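Local coordinates for protein macrolide 2'-phosphotransferase MphH (Brachybacterium faecium, PDB 5UXD) that binds the macrolide antibiotic azithromycin and probably inactivates such drugs by transferring a phosphate from a nucleotide to their 2'-hydroxyl, at residues 175-180 with 262-267; 8-13 with 26-31. All coordinates share one frame; numbering follows the deposited sequence. Where two conformers were deposited one is given.

Contact 1. Residues 175-180 with 262-267; sequences RERWEA and HCTEMF
Arg177 reaches from helix 172-183 to helix 259-268 and takes hold of the carboxylate of Glu265 side-on, through NE and one terminal nitrogen. Arg177 NE lies 2.8 Å from Glu265 OE1, with an N-H...O angle of 165°. Arg177 NH2 is also 2.8 Å from Glu265 OE2, and that bond is nearly straight. Both oxygens are approached on their syn side but from somewhat out of the carboxylate plane; they lie close to the guanidinium plane, yet the carboxylate is twisted against that plane by 37°. The arginine chain is extended from CG to NE and so spans the gap, while the glutamate is folded at chi2 (-44°), which turns its carboxylate to the guanidinium. This two-bond grip is the tight part; beside it, Thr264 CG2 touches the guanidinium edge 3.7 Å from Arg177 NH2, its hydroxyl being bonded to Gln233. The looser side is hydrated: one water donates to Arg177 O (2.8 Å) and to Glu265 OE1 (2.7 Å), giving that oxygen a second donor. None of the three touching residues is buried. With its paired, bidentate bonds, this is a surface salt bridge between two helices of the helical lobe in a kinase-like phosphotransferase fold.

Contact 2. Residues 8-13 with 26-31; sequences DALLDL and LRTEEI
Leu10 and Leu26 form the main apolar contact between helix 7-16 and strand 26-29: Leu10 CD1 lies 3.8 Å from Leu26 CD2. Both residues start their side chains toward the opposing segment, and the two chains meet at a slant. The same Leu10 methyl also reaches Thr28 CG2, at 4.0 Å, thereby touching two strand residues that face the helix. Leu11 adds a more peripheral contact, with its CD2 4.1 Å from Leu26 CD1, as the two leucines pass in opposite directions. Leu26 therefore offers one methyl to each helix residue; its CG is anti to the backbone N (chi1 -156°), and the branch divides between Leu10 and Leu11.

Polar bonds play no part across the interface and belong to the strand side. Thr28 turns its methyl to Leu10 and its hydroxyl to Glu30, donating from OG1 to Glu30 OE2 over 2.7 Å. The hydroxyl stands well above the carboxylate plane, by 59°. Glu30 OE1 forms a salt bridge with Arg36, so both carboxylate oxygens are engaged; Glu30 also belongs to the GDP site found in this protein, whose nucleotide is absent here.

The axes of the short helix and strand segments, 10.5 Å apart, run nearly perpendicular at 99°; the nearest CA atoms are those of Leu11 and Leu26. Helix 7-16 thus packs by its leucines on the antiparallel sheet of the nucleotide-binding N-terminal lobe of a kinase-like phosphotransferase. Strand 26-29 pairs antiparallel with strand 35-42; Leu10 also touches Arg36 there and Leu52 of strand 47-53, and Leu11 and Leu26 both touch Leu21 of strand 21-22.

Overall arrangement
From the N terminus, helix 7-16 comes first, and contact 2 closes a short loop of 12 intervening residues when strand 26-29 packs against it. This joins the helix to the antiparallel sheet that carries residues of the GDP site. The chain then runs through that sheet and into the helical part before contact 1 opens at helix 172-183. Contact 1 closes a longer excursion, 81 residues, at helix 259-268. The two closures follow in series, neither nested nor crossed. Their centres are 44 Å apart, their nearest atoms about 21 Å, on opposite sides of the chain's centre: one lies at the sheet end, the other at the helical end.

Contact 1. Residues 175-180 with 262-267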
ATOM      1  N   ARG A 175     -12.242  -5.952  22.063  1.00 17.68           N
ATOM      2  CA  ARG A 175     -12.815  -4.630  22.284  1.00 22.64           C
ATOM      3  C   ARG A 175     -12.074  -3.891  23.394  1.00 24.86           C
ATOM      4  O   ARG A 175     -11.751  -2.704  23.254  1.00 20.32           O
ATOM      5  CB  ARG A 175     -14.304  -4.744  22.611  1.00 23.12           C
ATOM      6  CG  ARG A 175     -14.943  -3.411  22.931  1.00 30.08           C
ATOM      7  CD  ARG A 175     -16.379  -3.569  23.421  1.00 44.34           C
ATOM      8  NE  ARG A 175     -17.294  -3.964  22.351  1.00 43.37           N
ATOM      9  CZ  ARG A 175     -17.761  -3.139  21.414  1.00 49.76           C
ATOM     10  NH1 ARG A 175     -17.390  -1.864  21.391  1.00 50.59           N
ATOM     11  NH2 ARG A 175     -18.593  -3.596  20.486  1.00 40.67           N
ATOM     12  N   GLU A 176     -11.767  -4.581  24.490  1.00 18.96           N
ATOM     13  CA  GLU A 176     -11.105  -3.916  25.608  1.00 20.86           C
ATOM     14  C   GLU A 176      -9.686  -3.490  25.241  1.00 18.66           C
ATOM     15  O   GLU A 176      -9.258  -2.386  25.587  1.00 17.96           O
ATOM     16  CB  GLU A 176     -11.125  -4.830  26.831  1.00 19.39           C
ATOM     17  CG  GLU A 176     -12.541  -5.061  27.325  1.00 24.02           C
ATOM     18  CD  GLU A 176     -12.668  -6.200  28.322  1.00 38.26           C
ATOM     19  OE1 GLU A 176     -13.812  -6.477  28.740  1.00 40.38           O
ATOM     20  OE2 GLU A 176     -11.642  -6.808  28.699  1.00 34.62           O
ATOM     21  N   ARG A 177      -8.944  -4.347  24.535  1.00 15.41           N
ATOM     22  CA  ARG A 177      -7.631  -3.939  24.036  1.00 10.93           C
ATOM     23  C   ARG A 177      -7.728  -2.659  23.223  1.00 18.84           C
ATOM     24  O   ARG A 177      -6.957  -1.711  23.427  1.00 15.73           O
ATOM     25  CB  ARG A 177      -7.018  -5.034  23.167  1.00 14.90           C
ATOM     26  CG  ARG A 177      -5.554  -4.745  22.886  1.00 13.40           C
ATOM     27  CD  ARG A 177      -4.909  -5.782  21.995  1.00 13.36           C
ATOM     28  NE  ARG A 177      -3.551  -5.382  21.648  1.00 13.76           N
ATOM     29  CZ  ARG A 177      -2.676  -6.158  21.012  1.00 15.70           C
ATOM     30  NH1 ARG A 177      -3.029  -7.389  20.655  1.00 16.69           N
ATOM     31  NH2 ARG A 177      -1.456  -5.721  20.729  1.00 17.28           N
ATOM     32  N   TRP A 178      -8.664  -2.621  22.269  1.00 14.93           N
ATOM     33  CA  TRP A 178      -8.714  -1.483  21.352  1.00 15.01           C
ATOM     34  C   TRP A 178      -9.200  -0.221  22.052  1.00 15.32           C
ATOM     35  O   TRP A 178      -8.752   0.884  21.716  1.00 14.62           O
ATOM     36  CB  TRP A 178      -9.590  -1.835  20.153  1.00 14.91           C
ATOM     37  CG  TRP A 178      -9.010  -2.982  19.377  1.00 17.05           C
ATOM     38  CD1 TRP A 178      -7.684  -3.336  19.300  1.00 18.07           C
ATOM     39  CD2 TRP A 178      -9.725  -3.922  18.565  1.00 17.90           C
ATOM     40  NE1 TRP A 178      -7.543  -4.448  18.500  1.00 14.47           N
ATOM     41  CE2 TRP A 178      -8.779  -4.823  18.034  1.00 13.85           C
ATOM     42  CE3 TRP A 178     -11.079  -4.098  18.249  1.00 18.11           C
ATOM     43  CZ2 TRP A 178      -9.143  -5.877  17.193  1.00 16.19           C
ATOM     44  CZ3 TRP A 178     -11.437  -5.141  17.414  1.00 18.34           C
ATOM     45  CH2 TRP A 178     -10.478  -6.026  16.907  1.00 16.12           C
ATOM     46  N   GLU A 179     -10.088  -0.358  23.042  1.00 18.83           N
ATOM     47  CA  GLU A 179     -10.521   0.812  23.798  0.50 16.67           C
ATOM     48  C   GLU A 179      -9.374   1.392  24.621  1.00 18.53           C
ATOM     49  O   GLU A 179      -9.246   2.618  24.750  1.00 16.71           O
ATOM     50  CB  GLU A 179     -11.711   0.445  24.689  0.50 21.48           C
ATOM     51  CG  GLU A 179     -13.029   0.340  23.930  0.50 19.51           C
ATOM     52  CD  GLU A 179     -14.141  -0.310  24.739  0.50 21.63           C
ATOM     53  OE1 GLU A 179     -13.837  -1.070  25.682  0.50 28.29           O
ATOM     54  OE2 GLU A 179     -15.325  -0.067  24.424  0.50 24.73           O
ATOM     55  N   ALA A 180      -8.528   0.522  25.184  1.00 14.55           N
ATOM     56  CA  ALA A 180      -7.370   0.997  25.937  1.00 15.05           C
ATOM     57  C   ALA A 180      -6.364   1.690  25.027  1.00 15.97           C
ATOM     58  O   ALA A 180      -5.689   2.636  25.446  1.00 18.31           O
ATOM     59  CB  ALA A 180      -6.709  -0.171  26.668  1.00 16.13           C
ATOM     60  N   HIS A 262       2.048   2.217  19.564  1.00 15.11           N
ATOM     61  CA  HIS A 262       0.960   2.523  18.638  1.00 11.66           C
ATOM     62  C   HIS A 262       0.938   1.570  17.437  1.00 13.12           C
ATOM     63  O   HIS A 262      -0.125   1.063  17.055  1.00 14.21           O
ATOM     64  CB  HIS A 262       1.130   3.982  18.179  1.00 12.52           C
ATOM     65  CG  HIS A 262       0.047   4.491  17.276  1.00 13.29           C
ATOM     66  ND1 HIS A 262      -1.291   4.443  17.606  1.00 15.13           N
ATOM     67  CD2 HIS A 262       0.113   5.104  16.070  1.00 16.80           C
ATOM     68  CE1 HIS A 262      -2.002   4.988  16.631  1.00 12.21           C
ATOM     69  NE2 HIS A 262      -1.174   5.395  15.685  1.00 14.34           N
ATOM     70  N   CYS A 263       2.104   1.316  16.832  1.00 11.58           N
ATOM     71  CA  CYS A 263       2.167   0.462  15.639  1.00 11.21           C
ATOM     72  C   CYS A 263       1.613  -0.934  15.917  1.00 10.77           C
ATOM     73  O   CYS A 263       0.833  -1.470  15.126  1.00 12.62           O
ATOM     74  CB  CYS A 263       3.611   0.351  15.128  1.00 10.75           C
ATOM     75  SG  CYS A 263       4.278   1.797  14.319  1.00 16.60           S
ATOM     76  N   THR A 264       2.035  -1.551  17.027  1.00 13.64           N
ATOM     77  CA  THR A 264       1.582  -2.906  17.335  1.00 13.26           C
ATOM     78  C   THR A 264       0.096  -2.929  17.688  1.00 12.95           C
ATOM     79  O   THR A 264      -0.624  -3.857  17.303  1.00 16.17           O
ATOM     80  CB  THR A 264       2.433  -3.493  18.469  1.00 21.23           C
ATOM     81  OG1 THR A 264       3.662  -3.975  17.914  1.00 19.69           O
ATOM     82  CG2 THR A 264       1.711  -4.666  19.169  1.00 14.33           C
ATOM     83  N   GLU A 265      -0.384  -1.926  18.434  1.00 15.73           N
ATOM     84  CA  GLU A 265      -1.813  -1.875  18.729  1.00 13.47           C
ATOM     85  C   GLU A 265      -2.619  -1.701  17.453  1.00 16.15           C
ATOM     86  O   GLU A 265      -3.658  -2.345  17.265  1.00 15.19           O
ATOM     87  CB  GLU A 265      -2.124  -0.730  19.701  1.00 12.48           C
ATOM     88  CG  GLU A 265      -1.543  -0.952  21.089  1.00 16.58           C
ATOM     89  CD  GLU A 265      -1.753  -2.369  21.563  1.00 16.24           C
ATOM     90  OE1 GLU A 265      -2.895  -2.706  21.956  1.00 16.65           O
ATOM     91  OE2 GLU A 265      -0.780  -3.147  21.529  1.00 17.78           O
ATOM     92  N   MET A 266      -2.149  -0.826  16.581  1.00 17.13           N
ATOM     93  CA  MET A 266      -2.838  -0.562  15.332  1.00 11.94           C
ATOM     94  C   MET A 266      -2.918  -1.804  14.451  1.00 14.90           C
ATOM     95  O   MET A 266      -3.936  -2.069  13.838  1.00 13.29           O
ATOM     96  CB  MET A 266      -2.187   0.601  14.590  1.00 14.69           C
ATOM     97  CG  MET A 266      -2.965   1.057  13.373  1.00 17.90           C
ATOM     98  SD  MET A 266      -2.605   2.762  12.920  1.00 27.28           S
ATOM     99  CE  MET A 266      -0.820   2.754  12.956  1.00 24.44           C
ATOM    100  N   PHE A 267      -1.825  -2.551  14.392  1.00 14.63           N
ATOM    101  CA  PHE A 267      -1.799  -3.784  13.606  1.00 14.66           C
ATOM    102  C   PHE A 267      -2.793  -4.790  14.159  1.00 14.17           C
ATOM    103  O   PHE A 267      -3.441  -5.523  13.401  1.00 17.65           O
ATOM    104  CB  PHE A 267      -0.383  -4.357  13.607  1.00 11.36           C
ATOM    105  CG  PHE A 267      -0.169  -5.471  12.633  1.00 16.27           C
ATOM    106  CD1 PHE A 267       0.181  -5.203  11.325  1.00 17.44           C
ATOM    107  CD2 PHE A 267      -0.278  -6.787  13.040  1.00 20.62           C
ATOM    108  CE1 PHE A 267       0.400  -6.237  10.416  1.00 18.66           C
ATOM    109  CE2 PHE A 267      -0.059  -7.830  12.137  1.00 20.66           C
ATOM    110  CZ  PHE A 267       0.279  -7.544  10.830  1.00 18.97           C
TER
HETATM  111  O   HOH W   1      -4.232  -1.551  23.985  1.00 18.20           O

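Contact 2. Residues 8-13 with 26-31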
ATOM      1  N   ASP A   8      -3.288 -10.483 -30.329  1.00 23.35           N
ATOM      2  CA  ASP A   8      -3.477  -9.484 -31.378  1.00 26.74           C
ATOM      3  C   ASP A   8      -4.307  -8.312 -30.884  1.00 21.24           C
ATOM      4  O   ASP A   8      -4.001  -7.153 -31.191  1.00 21.20           O
ATOM      5  CB  ASP A   8      -4.142 -10.116 -32.604  1.00 35.38           C
ATOM      6  CG  ASP A   8      -3.142 -10.717 -33.564  1.00 43.49           C
ATOM      7  OD1 ASP A   8      -1.928 -10.672 -33.280  1.00 42.05           O
ATOM      8  OD2 ASP A   8      -3.576 -11.243 -34.606  1.00 55.74           O
ATOM      9  N   ALA A   9      -5.366  -8.591 -30.124  1.00 22.04           N
ATOM     10  CA  ALA A   9      -6.165  -7.509 -29.560  1.00 24.92           C
ATOM     11  C   ALA A   9      -5.339  -6.635 -28.616  1.00 30.63           C
ATOM     12  O   ALA A   9      -5.512  -5.411 -28.590  1.00 20.33           O
ATOM     13  CB  ALA A   9      -7.388  -8.082 -28.840  1.00 28.51           C
ATOM     14  N   LEU A  10      -4.432  -7.239 -27.836  1.00 21.45           N
ATOM     15  CA  LEU A  10      -3.629  -6.450 -26.897  1.00 21.65           C
ATOM     16  C   LEU A  10      -2.598  -5.600 -27.633  1.00 22.71           C
ATOM     17  O   LEU A  10      -2.344  -4.448 -27.258  1.00 19.42           O
ATOM     18  CB  LEU A  10      -2.936  -7.368 -25.890  1.00 18.90           C
ATOM     19  CG  LEU A  10      -3.813  -8.027 -24.827  1.00 15.97           C
ATOM     20  CD1 LEU A  10      -3.090  -9.236 -24.223  1.00 27.06           C
ATOM     21  CD2 LEU A  10      -4.178  -7.017 -23.726  1.00 21.02           C
ATOM     22  N   LEU A  11      -1.996  -6.151 -28.685  1.00 18.39           N
ATOM     23  CA  LEU A  11      -1.037  -5.370 -29.459  1.00 17.62           C
ATOM     24  C   LEU A  11      -1.725  -4.205 -30.146  1.00 16.32           C
ATOM     25  O   LEU A  11      -1.142  -3.122 -30.270  1.00 19.01           O
ATOM     26  CB  LEU A  11      -0.335  -6.255 -30.494  1.00 23.96           C
ATOM     27  CG  LEU A  11       0.604  -7.355 -29.990  1.00 26.97           C
ATOM     28  CD1 LEU A  11       1.140  -8.182 -31.169  1.00 21.83           C
ATOM     29  CD2 LEU A  11       1.747  -6.751 -29.185  1.00 23.12           C
ATOM     30  N   ASP A  12      -2.954  -4.423 -30.630  1.00 20.44           N
ATOM     31  CA  ASP A  12      -3.718  -3.349 -31.254  1.00 20.81           C
ATOM     32  C   ASP A  12      -4.033  -2.265 -30.243  1.00 18.50           C
ATOM     33  O   ASP A  12      -3.974  -1.072 -30.557  1.00 16.98           O
ATOM     34  CB  ASP A  12      -5.019  -3.887 -31.860  1.00 22.44           C
ATOM     35  CG  ASP A  12      -4.812  -4.604 -33.183  1.00 40.18           C
ATOM     36  OD1 ASP A  12      -3.776  -4.372 -33.846  1.00 38.27           O
ATOM     37  OD2 ASP A  12      -5.702  -5.398 -33.564  1.00 37.00           O
ATOM     38  N   LEU A  13      -4.377  -2.664 -29.019  1.00 19.83           N
ATOM     39  CA  LEU A  13      -4.716  -1.695 -27.978  1.00 20.41           C
ATOM     40  C   LEU A  13      -3.530  -0.792 -27.664  1.00 19.58           C
ATOM     41  O   LEU A  13      -3.662   0.436 -27.639  1.00 19.75           O
ATOM     42  CB  LEU A  13      -5.192  -2.425 -26.731  1.00 13.97           C
ATOM     43  CG  LEU A  13      -5.362  -1.580 -25.467  1.00 20.88           C
ATOM     44  CD1 LEU A  13      -6.538  -0.625 -25.634  1.00 21.87           C
ATOM     45  CD2 LEU A  13      -5.560  -2.485 -24.266  1.00 22.64           C
ATOM     46  N   LEU A  26       5.061 -10.831 -24.904  1.00 20.96           N
ATOM     47  CA  LEU A  26       3.915 -10.382 -24.124  1.00 19.51           C
ATOM     48  C   LEU A  26       3.432 -11.488 -23.196  1.00 26.94           C
ATOM     49  O   LEU A  26       3.280 -12.637 -23.617  1.00 24.94           O
ATOM     50  CB  LEU A  26       2.783  -9.926 -25.040  1.00 26.11           C
ATOM     51  CG  LEU A  26       1.864  -8.934 -24.337  1.00 32.03           C
ATOM     52  CD1 LEU A  26       1.451  -7.835 -25.292  1.00 28.85           C
ATOM     53  CD2 LEU A  26       0.654  -9.652 -23.756  1.00 23.93           C
ATOM     54  N   ARG A  27       3.216 -11.137 -21.925  1.00 17.26           N
ATOM     55  CA  ARG A  27       2.669 -12.033 -20.917  1.00 19.90           C
ATOM     56  C   ARG A  27       1.582 -11.286 -20.157  1.00 27.94           C
ATOM     57  O   ARG A  27       1.559 -10.056 -20.134  1.00 20.36           O
ATOM     58  CB  ARG A  27       3.753 -12.524 -19.940  1.00 29.58           C
ATOM     59  CG  ARG A  27       4.841 -13.372 -20.586  1.00 45.49           C
ATOM     60  CD  ARG A  27       5.836 -13.897 -19.550  1.00 60.71           C
ATOM     61  NE  ARG A  27       5.838 -15.359 -19.481  1.00 71.34           N
ATOM     62  CZ  ARG A  27       6.736 -16.138 -20.079  1.00 76.55           C
ATOM     63  NH1 ARG A  27       7.717 -15.598 -20.796  1.00 68.37           N
ATOM     64  NH2 ARG A  27       6.655 -17.459 -19.964  1.00 75.33           N
ATOM     65  N   THR A  28       0.666 -12.028 -19.539  1.00 23.69           N
ATOM     66  CA  THR A  28      -0.404 -11.389 -18.785  1.00 26.00           C
ATOM     67  C   THR A  28      -0.510 -11.986 -17.390  1.00 36.51           C
ATOM     68  O   THR A  28      -0.215 -13.165 -17.174  1.00 28.76           O
ATOM     69  CB  THR A  28      -1.774 -11.503 -19.482  1.00 28.25           C
ATOM     70  OG1 THR A  28      -2.097 -12.879 -19.698  1.00 32.26           O
ATOM     71  CG2 THR A  28      -1.781 -10.748 -20.813  1.00 23.77           C
ATOM     72  N   GLU A  29      -0.925 -11.138 -16.449  1.00 25.72           N
ATOM     73  CA  GLU A  29      -1.408 -11.548 -15.137  1.00 33.95           C
ATOM     74  C   GLU A  29      -2.912 -11.296 -15.101  1.00 38.13           C
ATOM     75  O   GLU A  29      -3.354 -10.143 -15.181  1.00 37.01           O
ATOM     76  CB  GLU A  29      -0.703 -10.773 -14.023  1.00 24.08           C
ATOM     77  CG  GLU A  29      -1.260 -11.060 -12.648  1.00 33.70           C
ATOM     78  CD  GLU A  29      -1.008 -12.490 -12.217  1.00 47.64           C
ATOM     79  OE1 GLU A  29       0.150 -12.806 -11.866  1.00 53.85           O
ATOM     80  OE2 GLU A  29      -1.965 -13.296 -12.241  1.00 51.23           O
ATOM     81  N   GLU A  30      -3.692 -12.366 -14.997  1.00 32.40           N
ATOM     82  CA  GLU A  30      -5.146 -12.278 -15.088  1.00 37.86           C
ATOM     83  C   GLU A  30      -5.846 -12.222 -13.735  1.00 34.70           C
ATOM     84  O   GLU A  30      -7.076 -12.120 -13.701  1.00 38.75           O
ATOM     85  CB  GLU A  30      -5.695 -13.469 -15.885  1.00 44.84           C
ATOM     86  CG  GLU A  30      -4.893 -13.825 -17.126  1.00 33.15           C
ATOM     87  CD  GLU A  30      -5.212 -12.931 -18.306  1.00 43.76           C
ATOM     88  OE1 GLU A  30      -5.934 -11.935 -18.112  1.00 41.35           O
ATOM     89  OE2 GLU A  30      -4.747 -13.230 -19.428  1.00 39.69           O
ATOM     90  N   ILE A  31      -5.104 -12.262 -12.624  1.00 27.90           N
ATOM     91  CA  ILE A  31      -5.729 -12.511 -11.322  1.00 29.50           C
ATOM     92  C   ILE A  31      -6.299 -11.268 -10.652  1.00 34.56           C
ATOM     93  O   ILE A  31      -7.020 -11.394  -9.652  1.00 37.11           O
ATOM     94  CB  ILE A  31      -4.724 -13.185 -10.367  1.00 39.68           C
ATOM     95  CG1 ILE A  31      -5.452 -14.069  -9.348  1.00 43.81           C
ATOM     96  CG2 ILE A  31      -3.847 -12.147  -9.673  1.00 34.96           C
ATOM     97  CD1 ILE A  31      -4.544 -14.643  -8.280  1.00 53.11           C
TER